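Local coordinates for ubiquitin-like-specific protease 2 (Saccharomyces cerevisiae, PDB 5LNB), which removes the small ubiquitin-like modifier SUMO from conjugated proteins as a cysteine protease of the peptidase C48 family, at residues Y25-G30 with Y61-I66. Residues are numbered along the deposited sequence; the frame is centred on the assembly and turned at random.
Sequences YKFNDG and YIESSI
Phe27 and Glu63 supply the nonpolar part of this contact, an example of how a buried glutamate can give its methylenes to a ring and its carboxylate to a charge cluster. Glu63 CG approaches the phenyl ring obliquely, 3.7 Å from Phe27 CD1, with Glu63 CB a little behind at 4.1 Å from the same atom. The Glu63 carboxylate is tilted 43° from the plane of the Phe27 ring. Tyr25 CD1 lies over one face of that ring, offset toward the rim and 3.5 Å above the plane, and Tyr33 meets the same ring at nearly a right angle, while Phe60 and Lys59 of helix 51-67 add further contacts.

In the fold, the residues from Phe27 to Gly30 form a type I turn within the beta hairpin of strands 23-26 and 32-35, closed by Gly30 N bonding to Phe27 O at 2.9 Å. The hairpin rests its turn on the later part of helix 51-67, in the Ulp1-type catalytic domain of the protease.

The polar part sets two like charges close together, which Lys59 offsets. A bend at chi2 (-75°) swings the Glu63 carboxylate back toward the turn, where Glu63 OE2 stands 3.9 Å from Asp29 OD2, the two carboxylate planes 45° apart. Lys59 forms salt bridges to both oxygens; Arg73 makes a second one to Glu63 OE2, and Asp29 OD1 is hydrogen-bonded to Ser31. Replacing Glu63 by an alanine removes the CG methylene and the carboxylate, and would probably open a gap beside Phe27 and leave Arg73 without this salt-bridge mate. The other oxygen, Glu63 OE1, lies 4.2 Å from Asn28 N without bonding to it, and makes its hydrogen bond outside the two segments.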
loop_
_atom_site.group_PDB
_atom_site.type_symbol
_atom_site.label_atom_id
_atom_site.label_comp_id
_atom_site.label_asym_id
_atom_site.label_seq_id
_atom_site.Cartn_x
_atom_site.Cartn_y
_atom_site.Cartn_z
ATOM N N TYR A 25 17.209 -2.787 6.123
ATOM C CA TYR A 25 16.336 -3.885 6.509
ATOM C C TYR A 25 16.197 -4.874 5.359
ATOM O O TYR A 25 15.958 -4.474 4.213
ATOM C CB TYR A 25 14.967 -3.361 6.940
ATOM C CG TYR A 25 14.168 -4.381 7.705
ATOM C CD1 TYR A 25 13.225 -5.187 7.066
ATOM C CD2 TYR A 25 14.371 -4.557 9.064
ATOM C CE1 TYR A 25 12.500 -6.129 7.776
ATOM C CE2 TYR A 25 13.654 -5.488 9.777
ATOM C CZ TYR A 25 12.723 -6.268 9.134
ATOM O OH TYR A 25 12.032 -7.193 9.873
ATOM N N LYS A 26 16.332 -6.161 5.674
ATOM C CA LYS A 26 16.298 -7.252 4.704
ATOM C C LYS A 26 15.032 -8.076 4.912
ATOM O O LYS A 26 14.850 -8.673 5.979
ATOM C CB LYS A 26 17.537 -8.136 4.860
ATOM C CG LYS A 26 17.928 -8.372 6.334
ATOM C CD LYS A 26 19.082 -9.375 6.483
ATOM C CE LYS A 26 19.559 -9.510 7.937
ATOM N NZ LYS A 26 20.424 -8.376 8.403
ATOM N N PHE A 27 14.170 -8.124 3.898
ATOM C CA PHE A 27 12.954 -8.928 3.967
ATOM C C PHE A 27 13.202 -10.351 3.456
ATOM O O PHE A 27 14.206 -10.642 2.801
ATOM C CB PHE A 27 11.823 -8.269 3.179
ATOM C CG PHE A 27 11.297 -7.020 3.814
ATOM C CD1 PHE A 27 10.538 -7.086 4.966
ATOM C CD2 PHE A 27 11.552 -5.784 3.252
ATOM C CE1 PHE A 27 10.046 -5.941 5.553
ATOM C CE2 PHE A 27 11.071 -4.635 3.836
ATOM C CZ PHE A 27 10.310 -4.712 4.986
ATOM N N ASN A 28 12.250 -11.244 3.754
ATOM C CA ASN A 28 12.437 -12.666 3.469
ATOM C C ASN A 28 12.424 -12.980 1.978
ATOM O O ASN A 28 12.854 -14.070 1.588
ATOM C CB ASN A 28 11.368 -13.503 4.177
ATOM C CG ASN A 28 11.509 -13.476 5.690
ATOM O OD1 ASN A 28 10.550 -13.193 6.411
ATOM N ND2 ASN A 28 12.709 -13.768 6.179
ATOM N N ASP A 29 11.939 -12.071 1.135
ATOM C CA ASP A 29 12.037 -12.256 -0.307
ATOM C C ASP A 29 13.367 -11.754 -0.873
ATOM O O ASP A 29 13.492 -11.601 -2.091
ATOM C CB ASP A 29 10.867 -11.565 -1.009
ATOM C CG ASP A 29 10.885 -10.052 -0.829
ATOM O OD1 ASP A 29 11.767 -9.550 -0.096
ATOM O OD2 ASP A 29 10.026 -9.367 -1.430
ATOM N N GLY A 30 14.353 -11.484 -0.017
ATOM C CA GLY A 30 15.644 -10.984 -0.451
ATOM C C GLY A 30 15.730 -9.489 -0.710
ATOM O O GLY A 30 16.832 -8.994 -0.975
ATOM N N TYR A 61 4.300 -4.423 6.617
ATOM C CA TYR A 61 3.096 -5.030 7.174
ATOM C C TYR A 61 2.510 -6.128 6.294
ATOM O O TYR A 61 1.795 -6.998 6.807
ATOM C CB TYR A 61 2.047 -3.956 7.459
ATOM C CG TYR A 61 2.444 -3.111 8.644
ATOM C CD1 TYR A 61 2.684 -3.702 9.882
ATOM C CD2 TYR A 61 2.624 -1.736 8.522
ATOM C CE1 TYR A 61 3.080 -2.941 10.969
ATOM C CE2 TYR A 61 3.017 -0.967 9.607
ATOM C CZ TYR A 61 3.241 -1.573 10.821
ATOM O OH TYR A 61 3.616 -0.813 11.896
ATOM N N ILE A 62 2.811 -6.135 4.997
ATOM C CA ILE A 62 2.362 -7.254 4.176
ATOM C C ILE A 62 3.233 -8.479 4.416
ATOM O O ILE A 62 2.737 -9.609 4.465
ATOM C CB ILE A 62 2.329 -6.842 2.699
ATOM C CG1 ILE A 62 1.181 -5.847 2.478
ATOM C CG2 ILE A 62 2.168 -8.059 1.814
ATOM C CD1 ILE A 62 1.096 -5.318 1.068
ATOM N N GLU A 63 4.536 -8.273 4.598
ATOM C CA GLU A 63 5.415 -9.377 4.957
ATOM C C GLU A 63 5.029 -9.967 6.306
ATOM O O GLU A 63 5.093 -11.187 6.501
ATOM C CB GLU A 63 6.863 -8.897 4.968
ATOM C CG GLU A 63 7.403 -8.591 3.583
ATOM C CD GLU A 63 7.707 -9.858 2.782
ATOM O OE1 GLU A 63 8.121 -10.868 3.399
ATOM O OE2 GLU A 63 7.531 -9.844 1.537
ATOM N N SER A 64 4.633 -9.118 7.253
ATOM C CA SER A 64 4.156 -9.622 8.535
ATOM C C SER A 64 2.946 -10.516 8.338
ATOM O O SER A 64 2.846 -11.588 8.950
ATOM C CB SER A 64 3.820 -8.453 9.462
ATOM O OG SER A 64 3.040 -8.878 10.563
ATOM N N SER A 65 2.025 -10.095 7.467
ATOM C CA SER A 65 0.855 -10.904 7.148
ATOM C C SER A 65 1.258 -12.235 6.528
ATOM O O SER A 65 0.650 -13.274 6.816
ATOM C CB SER A 65 -0.068 -10.125 6.208
ATOM O OG SER A 65 -1.131 -10.932 5.750
ATOM N N ILE A 66 2.287 -12.226 5.678
ATOM C CA ILE A 66 2.757 -13.480 5.097
ATOM C C ILE A 66 3.406 -14.356 6.164
ATOM O O ILE A 66 3.189 -15.573 6.192
ATOM C CB ILE A 66 3.711 -13.204 3.917
ATOM C CG1 ILE A 66 2.934 -12.555 2.758
ATOM C CG2 ILE A 66 4.459 -14.497 3.496
ATOM C CD1 ILE A 66 3.782 -11.992 1.645
#